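Gram-negative insecticidal protein (Chromobacterium piscinae, PDB 6FBM) is an insecticidal toxin that probably perforates target-cell membranes, as many MACPF proteins do, and also carries a beta-tripod region. Local coordinates at residues L341-P346 with M422-S427; S443-V448 with S504-K509; Q452-W457 with S468-G473. One frame throughout, in Å; residues are numbered along the deposited sequence.

All three interactions lie in one region of the chain, related to Vps62 and probably the beta-tripod part of the protein, where they involve several small antiparallel sheets. Along the chain, interaction 1 closes before the other two open, and interaction 3 is nested inside the loop closed by interaction 2. Centres of interactions 1 and 2 are 24 Å apart and their atoms do not touch; interaction 3, with its centre 16 Å from each, touches both. Towards interaction 1, Leu341 packs on Trp456; towards interaction 2, Pro472 meets Val448 and Cys507. The hairpin 450-457/468-473 thus connects packing between separate sheets with the pairing of two short strands.

Interaction 1 (L341-P346 with M422-S427); sequences LAVFNP and MMLATS
Met422 packs across Leu341 and Val343. Its CB sits 3.9 Å from Val343 CG1. One bond further, Met422 CG touches both partners, Val343 CG1 at 3.8 Å and Leu341 CD2 at 3.9 Å. The chain then bends at chi2 (-60°) and chi3 (-61°) instead of running on. This curl turns SD towards Leu469 of the neighbouring hairpin and brings the terminal CE back to 4.0 Å from Leu341 CD2. Both Leu341 and Val343 cross the methionine at roughly a right angle.

Leu424, two residues on and facing the same way, completes the patch. Its CD1 meets Leu341 CD2 at 3.9 Å, again with the two side chains crossing steeply, and it approaches Val343 CG2 tip to tip at 4.1 Å. With CG anti to the backbone N (chi1 177°), Leu341 extends its CD2 branch to both Met422 and Leu424.

The backbones stay well apart, the nearest CA atoms being those of Val343 and Met422 at 7.0 Å. Strand 342-346 is paired with 326-331 and 358-360, whereas Met422 and Leu424 belong to a strand paired with 403-410. Gln357 spans the two sheets with its amide, taking a bond from Met422 N through OE1 and giving one to Asn345 OD1 through NE2.

Four buried apolar side chains therefore make a sheet-to-sheet contact that rests on shape and exclusion of water, with no directional bond between the two segments.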
loop_
_atom_site.group_PDB
_atom_site.type_symbol
_atom_site.label_atom_id
_atom_site.label_comp_id
_atom_site.label_asym_id
_atom_site.label_seq_id
_atom_site.Cartn_x
_atom_site.Cartn_y
_atom_site.Cartn_z
ATOM N N LEU A 341 50.863 -47.899 -56.699
ATOM C CA LEU A 341 50.255 -47.040 -55.692
ATOM C C LEU A 341 49.082 -47.769 -55.092
ATOM O O LEU A 341 48.242 -48.279 -55.814
ATOM C CB LEU A 341 49.711 -45.752 -56.310
ATOM C CG LEU A 341 48.992 -44.786 -55.371
ATOM C CD1 LEU A 341 49.936 -44.304 -54.282
ATOM C CD2 LEU A 341 48.446 -43.623 -56.174
ATOM N N ALA A 342 49.036 -47.814 -53.767
ATOM C CA ALA A 342 47.836 -48.195 -53.070
ATOM C C ALA A 342 47.553 -47.114 -52.008
ATOM O O ALA A 342 48.483 -46.507 -51.432
ATOM C CB ALA A 342 47.994 -49.556 -52.449
ATOM N N VAL A 343 46.259 -46.870 -51.789
ATOM C CA VAL A 343 45.818 -45.904 -50.817
ATOM C C VAL A 343 44.832 -46.540 -49.884
ATOM O O VAL A 343 44.145 -47.500 -50.223
ATOM C CB VAL A 343 45.199 -44.652 -51.456
ATOM C CG1 VAL A 343 46.267 -43.863 -52.207
ATOM C CG2 VAL A 343 44.014 -45.003 -52.363
ATOM N N PHE A 344 44.785 -46.000 -48.680
ATOM C CA PHE A 344 43.992 -46.569 -47.614
ATOM C C PHE A 344 43.291 -45.441 -46.858
ATOM O O PHE A 344 43.919 -44.436 -46.531
ATOM C CB PHE A 344 44.881 -47.412 -46.664
ATOM C CG PHE A 344 45.484 -48.631 -47.305
ATOM C CD1 PHE A 344 46.571 -48.527 -48.183
ATOM C CD2 PHE A 344 44.992 -49.885 -47.021
ATOM C CE1 PHE A 344 47.116 -49.636 -48.777
ATOM C CE2 PHE A 344 45.549 -51.024 -47.599
ATOM C CZ PHE A 344 46.615 -50.900 -48.485
ATOM N N ASN A 345 41.996 -45.626 -46.617
ATOM C CA ASN A 345 41.218 -44.785 -45.735
ATOM C C ASN A 345 41.191 -45.363 -44.326
ATOM O O ASN A 345 41.110 -46.571 -44.167
ATOM C CB ASN A 345 39.773 -44.693 -46.209
ATOM C CG ASN A 345 39.637 -44.004 -47.523
ATOM O OD1 ASN A 345 40.525 -43.291 -47.956
ATOM N ND2 ASN A 345 38.526 -44.225 -48.168
ATOM N N PRO A 346 41.224 -44.487 -43.310
ATOM C CA PRO A 346 40.973 -44.928 -41.955
ATOM C C PRO A 346 39.479 -45.031 -41.722
ATOM O O PRO A 346 38.721 -44.223 -42.247
ATOM C CB PRO A 346 41.555 -43.805 -41.108
ATOM C CG PRO A 346 41.384 -42.586 -41.944
ATOM C CD PRO A 346 41.438 -43.030 -43.379
ATOM N N MET A 422 43.285 -40.174 -53.485
ATOM C CA MET A 422 43.374 -40.744 -54.816
ATOM C C MET A 422 42.123 -41.541 -55.066
ATOM O O MET A 422 41.621 -42.199 -54.170
ATOM C CB MET A 422 44.567 -41.683 -54.935
ATOM C CG MET A 422 45.901 -41.027 -54.700
ATOM S SD MET A 422 46.285 -39.691 -55.813
ATOM C CE MET A 422 46.278 -40.496 -57.395
ATOM N N MET A 423 41.660 -41.481 -56.307
ATOM C CA MET A 423 40.573 -42.298 -56.811
ATOM C C MET A 423 41.156 -43.080 -57.980
ATOM O O MET A 423 41.508 -42.490 -59.003
ATOM C CB MET A 423 39.398 -41.419 -57.263
ATOM C CG MET A 423 38.747 -40.616 -56.138
ATOM S SD MET A 423 37.981 -41.604 -54.838
ATOM C CE MET A 423 36.500 -42.207 -55.648
ATOM N N LEU A 424 41.254 -44.393 -57.812
ATOM C CA LEU A 424 42.057 -45.248 -58.676
ATOM C C LEU A 424 41.204 -46.374 -59.272
ATOM O O LEU A 424 40.494 -47.080 -58.547
ATOM C CB LEU A 424 43.222 -45.840 -57.894
ATOM C CG LEU A 424 44.168 -44.844 -57.206
ATOM C CD1 LEU A 424 45.115 -45.560 -56.251
ATOM C CD2 LEU A 424 44.981 -44.026 -58.180
ATOM N N ALA A 425 41.253 -46.488 -60.603
ATOM C CA ALA A 425 40.653 -47.569 -61.365
ATOM C C ALA A 425 39.143 -47.424 -61.374
ATOM O O ALA A 425 38.409 -48.384 -61.112
ATOM C CB ALA A 425 41.088 -48.929 -60.834
ATOM N N THR A 426 38.699 -46.210 -61.690
ATOM C CA THR A 426 37.283 -45.849 -61.617
ATOM C C THR A 426 36.661 -45.792 -62.999
ATOM O O THR A 426 37.378 -45.684 -64.000
ATOM C CB THR A 426 37.078 -44.493 -60.887
ATOM O OG1 THR A 426 37.840 -43.443 -61.515
ATOM C CG2 THR A 426 37.510 -44.622 -59.432
ATOM N N SER A 427 35.334 -45.874 -63.043
ATOM C CA SER A 427 34.578 -45.699 -64.279
ATOM C C SER A 427 34.033 -44.264 -64.305
ATOM O O SER A 427 32.984 -43.965 -63.710
ATOM C CB SER A 427 33.443 -46.734 -64.354
ATOM O OG SER A 427 32.601 -46.507 -65.486
#

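Interaction 2 (S443-V448 with S504-K509); sequences SLCADV and SIACVK
Ala446 and Cys507 face each other as an antiparallel hydrogen-bonded pair. Ala446 N donates to Cys507 O at 2.7 Å, and Cys507 N returns a nearly straight bond to Ala446 O at 2.9 Å (174°). A third backbone bond, from Lys509 N to Leu444 O at 2.9 Å, extends the pairing past Cys445 and Val508, which share the face away from Cys507. Across the strands the CB atoms of Cys445 and Ala506 touch at 3.7 Å.

Val448 fills the other end. Its CG2, anti to its own carbonyl carbon, reaches Ile505 CG2 at 3.9 Å and Cys507 SG at 4.0 Å. Lys509, extended beyond CG, lays its aliphatic chain beside the Leu444 carbonyl and offers NZ to a water that also lies within reach of the Ser443 and Cys445 carbonyl oxygens.

Two further waters share Ile505 O: one, 2.8 Å from that atom, also donates to Asp447 OD1, and the other accepts from Val448 N at 2.7 Å. Further out, Ala506 bonds through its backbone to Ala417 and Val508 to Val478, while Leu444 and Val508 both pack on Leu318 of strand 318-321.

The contact is thus built on a short two-stranded ribbon closed by main-chain bonds, and waters link the strand ends, two at Ile505 O and one at Lys509 NZ; its two cysteines point to opposite faces and so are not placed for a disulfide with each other.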
loop_
_atom_site.group_PDB
_atom_site.type_symbol
_atom_site.label_atom_id
_atom_site.label_comp_id
_atom_site.label_asym_id
_atom_site.label_seq_id
_atom_site.Cartn_x
_atom_site.Cartn_y
_atom_site.Cartn_z
ATOM N N SER A 443 43.708 -22.013 -37.434
ATOM C CA SER A 443 44.274 -21.811 -36.117
ATOM C C SER A 443 45.038 -23.015 -35.551
ATOM O O SER A 443 46.004 -22.834 -34.802
ATOM C CB SER A 443 43.160 -21.414 -35.150
ATOM O OG SER A 443 42.119 -22.385 -35.148
ATOM N N LEU A 444 44.610 -24.227 -35.908
ATOM C CA LEU A 444 45.257 -25.455 -35.446
ATOM C C LEU A 444 46.317 -25.981 -36.396
ATOM O O LEU A 444 46.996 -26.967 -36.089
ATOM C CB LEU A 444 44.208 -26.546 -35.250
ATOM C CG LEU A 444 42.946 -26.167 -34.489
ATOM C CD1 LEU A 444 42.156 -27.445 -34.196
ATOM C CD2 LEU A 444 43.295 -25.442 -33.203
ATOM N N CYS A 445 46.484 -25.335 -37.548
ATOM C CA CYS A 445 47.373 -25.839 -38.581
ATOM C C CYS A 445 48.515 -24.887 -38.845
ATOM O O CYS A 445 48.440 -23.689 -38.534
ATOM C CB CYS A 445 46.604 -26.045 -39.877
ATOM S SG CYS A 445 45.163 -27.103 -39.713
ATOM N N ALA A 446 49.574 -25.457 -39.422
ATOM C CA ALA A 446 50.735 -24.725 -39.928
ATOM C C ALA A 446 50.821 -24.951 -41.433
ATOM O O ALA A 446 50.670 -26.087 -41.892
ATOM C CB ALA A 446 51.998 -25.224 -39.256
ATOM N N ASP A 447 51.082 -23.883 -42.188
ATOM C CA ASP A 447 51.323 -23.989 -43.636
ATOM C C ASP A 447 52.404 -25.021 -43.926
ATOM O O ASP A 447 53.332 -25.203 -43.125
ATOM C CB ASP A 447 51.778 -22.640 -44.220
ATOM C CG ASP A 447 50.706 -21.569 -44.145
ATOM O OD1 ASP A 447 49.493 -21.907 -44.084
ATOM O OD2 ASP A 447 51.095 -20.384 -44.178
ATOM N N VAL A 448 52.288 -25.707 -45.062
ATOM C CA VAL A 448 53.287 -26.728 -45.404
ATOM C C VAL A 448 54.638 -26.034 -45.644
ATOM O O VAL A 448 54.705 -24.998 -46.289
ATOM C CB VAL A 448 52.866 -27.598 -46.597
ATOM C CG1 VAL A 448 53.955 -28.592 -46.953
ATOM C CG2 VAL A 448 51.596 -28.361 -46.265
ATOM N N SER A 504 45.340 -23.789 -48.749
ATOM C CA SER A 504 44.540 -24.952 -49.134
ATOM C C SER A 504 44.919 -26.199 -48.334
ATOM O O SER A 504 44.073 -26.835 -47.730
ATOM C CB SER A 504 44.741 -25.228 -50.614
ATOM O OG SER A 504 44.070 -24.267 -51.386
ATOM N N ILE A 505 46.192 -26.552 -48.364
ATOM C CA ILE A 505 46.709 -27.699 -47.657
ATOM C C ILE A 505 47.559 -27.203 -46.523
ATOM O O ILE A 505 48.251 -26.199 -46.657
ATOM C CB ILE A 505 47.561 -28.611 -48.579
ATOM C CG1 ILE A 505 46.698 -29.231 -49.682
ATOM C CG2 ILE A 505 48.304 -29.688 -47.786
ATOM C CD1 ILE A 505 45.778 -30.325 -49.163
ATOM N N ALA A 506 47.521 -27.932 -45.412
ATOM C CA ALA A 506 48.340 -27.612 -44.256
ATOM C C ALA A 506 48.687 -28.865 -43.468
ATOM O O ALA A 506 48.274 -29.978 -43.829
ATOM C CB ALA A 506 47.632 -26.603 -43.381
ATOM N N CYS A 507 49.488 -28.680 -42.421
ATOM C CA CYS A 507 49.778 -29.723 -41.442
ATOM C C CYS A 507 49.238 -29.302 -40.087
ATOM O O CYS A 507 49.214 -28.120 -39.766
ATOM C CB CYS A 507 51.276 -29.953 -41.331
ATOM S SG CYS A 507 52.058 -30.349 -42.881
ATOM N N VAL A 508 48.853 -30.289 -39.286
ATOM C CA VAL A 508 48.185 -30.041 -38.029
ATOM C C VAL A 508 49.208 -30.006 -36.903
ATOM O O VAL A 508 50.011 -30.931 -36.765
ATOM C CB VAL A 508 47.046 -31.055 -37.760
ATOM C CG1 VAL A 508 47.523 -32.517 -37.636
ATOM C CG2 VAL A 508 46.221 -30.621 -36.557
ATOM N N LYS A 509 49.158 -28.914 -36.114
ATOM C CA LYS A 509 50.071 -28.657 -34.997
ATOM C C LYS A 509 50.000 -29.704 -33.882
ATOM O O LYS A 509 48.901 -30.160 -33.507
ATOM C CB LYS A 509 49.768 -27.305 -34.351
ATOM C CG LYS A 509 50.071 -26.074 -35.193
ATOM C CD LYS A 509 49.515 -24.833 -34.496
ATOM C CE LYS A 509 50.233 -23.553 -34.841
ATOM N NZ LYS A 509 49.547 -22.451 -34.113
HETATM O O HOH W 1 47.746 -21.423 -36.364
HETATM O O HOH W 2 48.056 -23.521 -45.794
HETATM O O HOH W 3 50.650 -24.670 -46.988
#

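Interaction 3 (Q452-W457 with S468-G473); sequences QNRVWW and SLWQPG
Arg454 lays its aliphatic chain over one face of the Trp470 indole, and this is the tight part of the contact. Arg454 CB stands 3.6 Å from the centroid of the six-membered ring, only 13° off its normal, a CH-pi contact; CD follows, 3.8 Å from Trp470 CZ2. The chain then bends at chi3 (67°), and NH1 lies over a face of Trp457, offset toward the rim, while NH2 makes a salt bridge with Glu339. At the same end of the strands, the edge of the buried Trp456 ring meets Leu469, CE3 to CG at 4.0 Å, the two side chains lying alongside one another. Leu469 is held by its backbone as well: its O accepts from Val455 N at 2.8 Å, and its N donates to Trp456 O at 2.8 Å.

The other end is more open. Gln452 and Gln471 form an antiparallel hydrogen-bonded pair, with bonds of 3.1 Å from Gln452 N to Gln471 O and 3.0 Å from Gln471 N to Gln452 O. The chain turns a corner at the solvent-exposed Asn453, interrupting the regular pairing. Asn453 ND2 donates to Gln471 OE1 at 2.9 Å; the acceptor lies near the Asn453 amide plane, but the donor is tilted from the plane of the Gln471 carbonyl. Gln471 NE2 is bound in turn to Ser480 O.

The two strands form a hairpin, 450-457 being an outer strand of its three-stranded sheet. Strand 468-473 lies in the middle, bonded on its far side to strand 484-486 through Ser468 with Val486 and Trp470 with Ala484.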
loop_
_atom_site.group_PDB
_atom_site.type_symbol
_atom_site.label_atom_id
_atom_site.label_comp_id
_atom_site.label_asym_id
_atom_site.label_seq_id
_atom_site.Cartn_x
_atom_site.Cartn_y
_atom_site.Cartn_z
ATOM N N GLN A 452 58.526 -34.182 -48.476
ATOM C CA GLN A 452 59.589 -35.206 -48.410
ATOM C C GLN A 452 59.009 -36.605 -48.631
ATOM O O GLN A 452 57.800 -36.761 -48.781
ATOM C CB GLN A 452 60.277 -35.145 -47.041
ATOM C CG GLN A 452 60.865 -33.783 -46.715
ATOM C CD GLN A 452 61.464 -33.705 -45.305
ATOM O OE1 GLN A 452 61.436 -34.666 -44.532
ATOM N NE2 GLN A 452 61.978 -32.524 -44.962
ATOM N N ASN A 453 59.887 -37.610 -48.666
ATOM C CA ASN A 453 59.478 -39.030 -48.727
ATOM C C ASN A 453 58.397 -39.305 -49.741
ATOM O O ASN A 453 57.346 -39.849 -49.413
ATOM C CB ASN A 453 59.037 -39.533 -47.340
ATOM C CG ASN A 453 60.131 -39.372 -46.301
ATOM O OD1 ASN A 453 61.306 -39.678 -46.571
ATOM N ND2 ASN A 453 59.761 -38.864 -45.117
ATOM N N ARG A 454 58.669 -38.922 -50.989
ATOM C CA ARG A 454 57.739 -39.141 -52.098
ATOM C C ARG A 454 57.119 -40.528 -52.009
ATOM O O ARG A 454 57.818 -41.514 -51.772
ATOM C CB ARG A 454 58.460 -39.001 -53.431
ATOM C CG ARG A 454 57.558 -39.020 -54.666
ATOM C CD ARG A 454 58.381 -38.858 -55.920
ATOM N NE ARG A 454 59.229 -40.030 -56.133
ATOM C CZ ARG A 454 58.822 -41.195 -56.624
ATOM N NH1 ARG A 454 57.556 -41.369 -56.988
ATOM N NH2 ARG A 454 59.694 -42.188 -56.765
ATOM N N VAL A 455 55.808 -40.593 -52.175
ATOM C CA VAL A 455 55.101 -41.859 -52.153
ATOM C C VAL A 455 55.070 -42.475 -53.532
ATOM O O VAL A 455 55.277 -43.681 -53.671
ATOM C CB VAL A 455 53.657 -41.679 -51.660
ATOM C CG1 VAL A 455 52.901 -43.019 -51.668
ATOM C CG2 VAL A 455 53.655 -41.056 -50.259
ATOM N N TRP A 456 54.804 -41.642 -54.550
ATOM C CA TRP A 456 54.440 -42.113 -55.894
ATOM C C TRP A 456 54.353 -40.935 -56.877
ATOM O O TRP A 456 54.220 -39.787 -56.465
ATOM C CB TRP A 456 53.096 -42.809 -55.813
ATOM C CG TRP A 456 52.531 -43.388 -57.072
ATOM C CD1 TRP A 456 52.744 -44.628 -57.549
ATOM C CD2 TRP A 456 51.599 -42.771 -57.970
ATOM N NE1 TRP A 456 52.020 -44.837 -58.688
ATOM C CE2 TRP A 456 51.304 -43.708 -58.970
ATOM C CE3 TRP A 456 50.982 -41.520 -58.014
ATOM C CZ2 TRP A 456 50.424 -43.441 -60.020
ATOM C CZ3 TRP A 456 50.093 -41.260 -59.067
ATOM C CH2 TRP A 456 49.831 -42.216 -60.047
ATOM N N TRP A 457 54.511 -41.240 -58.159
ATOM C CA TRP A 457 54.199 -40.335 -59.265
ATOM C C TRP A 457 53.666 -41.173 -60.417
ATOM O O TRP A 457 53.804 -42.398 -60.419
ATOM C CB TRP A 457 55.395 -39.484 -59.748
ATOM C CG TRP A 457 56.740 -40.174 -59.831
ATOM C CD1 TRP A 457 56.989 -41.494 -60.111
ATOM C CD2 TRP A 457 58.027 -39.559 -59.660
ATOM N NE1 TRP A 457 58.336 -41.744 -60.086
ATOM C CE2 TRP A 457 59.003 -40.579 -59.815
ATOM C CE3 TRP A 457 58.456 -38.247 -59.387
ATOM C CZ2 TRP A 457 60.378 -40.324 -59.707
ATOM C CZ3 TRP A 457 59.809 -38.003 -59.267
ATOM C CH2 TRP A 457 60.760 -39.038 -59.420
ATOM N N SER A 468 52.874 -35.999 -58.499
ATOM C CA SER A 468 53.698 -36.702 -57.528
ATOM C C SER A 468 53.085 -36.501 -56.135
ATOM O O SER A 468 52.718 -35.384 -55.776
ATOM C CB SER A 468 55.133 -36.165 -57.540
ATOM O OG SER A 468 55.674 -36.154 -58.850
ATOM N N LEU A 469 53.004 -37.579 -55.363
ATOM C CA LEU A 469 52.456 -37.549 -54.017
ATOM C C LEU A 469 53.595 -37.455 -53.007
ATOM O O LEU A 469 54.464 -38.316 -52.955
ATOM C CB LEU A 469 51.612 -38.798 -53.757
ATOM C CG LEU A 469 50.592 -39.140 -54.826
ATOM C CD1 LEU A 469 49.799 -40.345 -54.365
ATOM C CD2 LEU A 469 49.663 -37.973 -55.152
ATOM N N TRP A 470 53.554 -36.406 -52.201
ATOM C CA TRP A 470 54.592 -36.076 -51.247
ATOM C C TRP A 470 54.001 -35.973 -49.846
ATOM O O TRP A 470 52.834 -35.613 -49.684
ATOM C CB TRP A 470 55.217 -34.728 -51.635
ATOM C CG TRP A 470 56.054 -34.775 -52.881
ATOM C CD1 TRP A 470 55.654 -34.482 -54.164
ATOM C CD2 TRP A 470 57.432 -35.143 -52.972
ATOM N NE1 TRP A 470 56.701 -34.644 -55.034
ATOM C CE2 TRP A 470 57.804 -35.051 -54.328
ATOM C CE3 TRP A 470 58.390 -35.550 -52.039
ATOM C CZ2 TRP A 470 59.100 -35.358 -54.774
ATOM C CZ3 TRP A 470 59.696 -35.830 -52.479
ATOM C CH2 TRP A 470 60.031 -35.733 -53.838
ATOM N N GLN A 471 54.835 -36.228 -48.843
ATOM C CA GLN A 471 54.446 -36.129 -47.439
ATOM C C GLN A 471 54.696 -34.700 -46.966
ATOM O O GLN A 471 55.851 -34.240 -46.966
ATOM C CB GLN A 471 55.294 -37.090 -46.601
ATOM C CG GLN A 471 54.912 -37.200 -45.131
ATOM C CD GLN A 471 56.074 -37.532 -44.182
ATOM O OE1 GLN A 471 57.248 -37.527 -44.556
ATOM N NE2 GLN A 471 55.749 -37.748 -42.942
ATOM N N PRO A 472 53.632 -33.988 -46.544
ATOM C CA PRO A 472 53.859 -32.641 -46.057
ATOM C C PRO A 472 54.403 -32.627 -44.609
ATOM O O PRO A 472 54.298 -33.619 -43.858
ATOM C CB PRO A 472 52.477 -32.025 -46.154
ATOM C CG PRO A 472 51.572 -33.162 -45.811
ATOM C CD PRO A 472 52.213 -34.369 -46.427
ATOM N N GLY A 473 55.016 -31.512 -44.247
ATOM C CA GLY A 473 55.564 -31.322 -42.907
ATOM C C GLY A 473 55.747 -29.837 -42.596
ATOM O O GLY A 473 55.828 -28.974 -43.487
#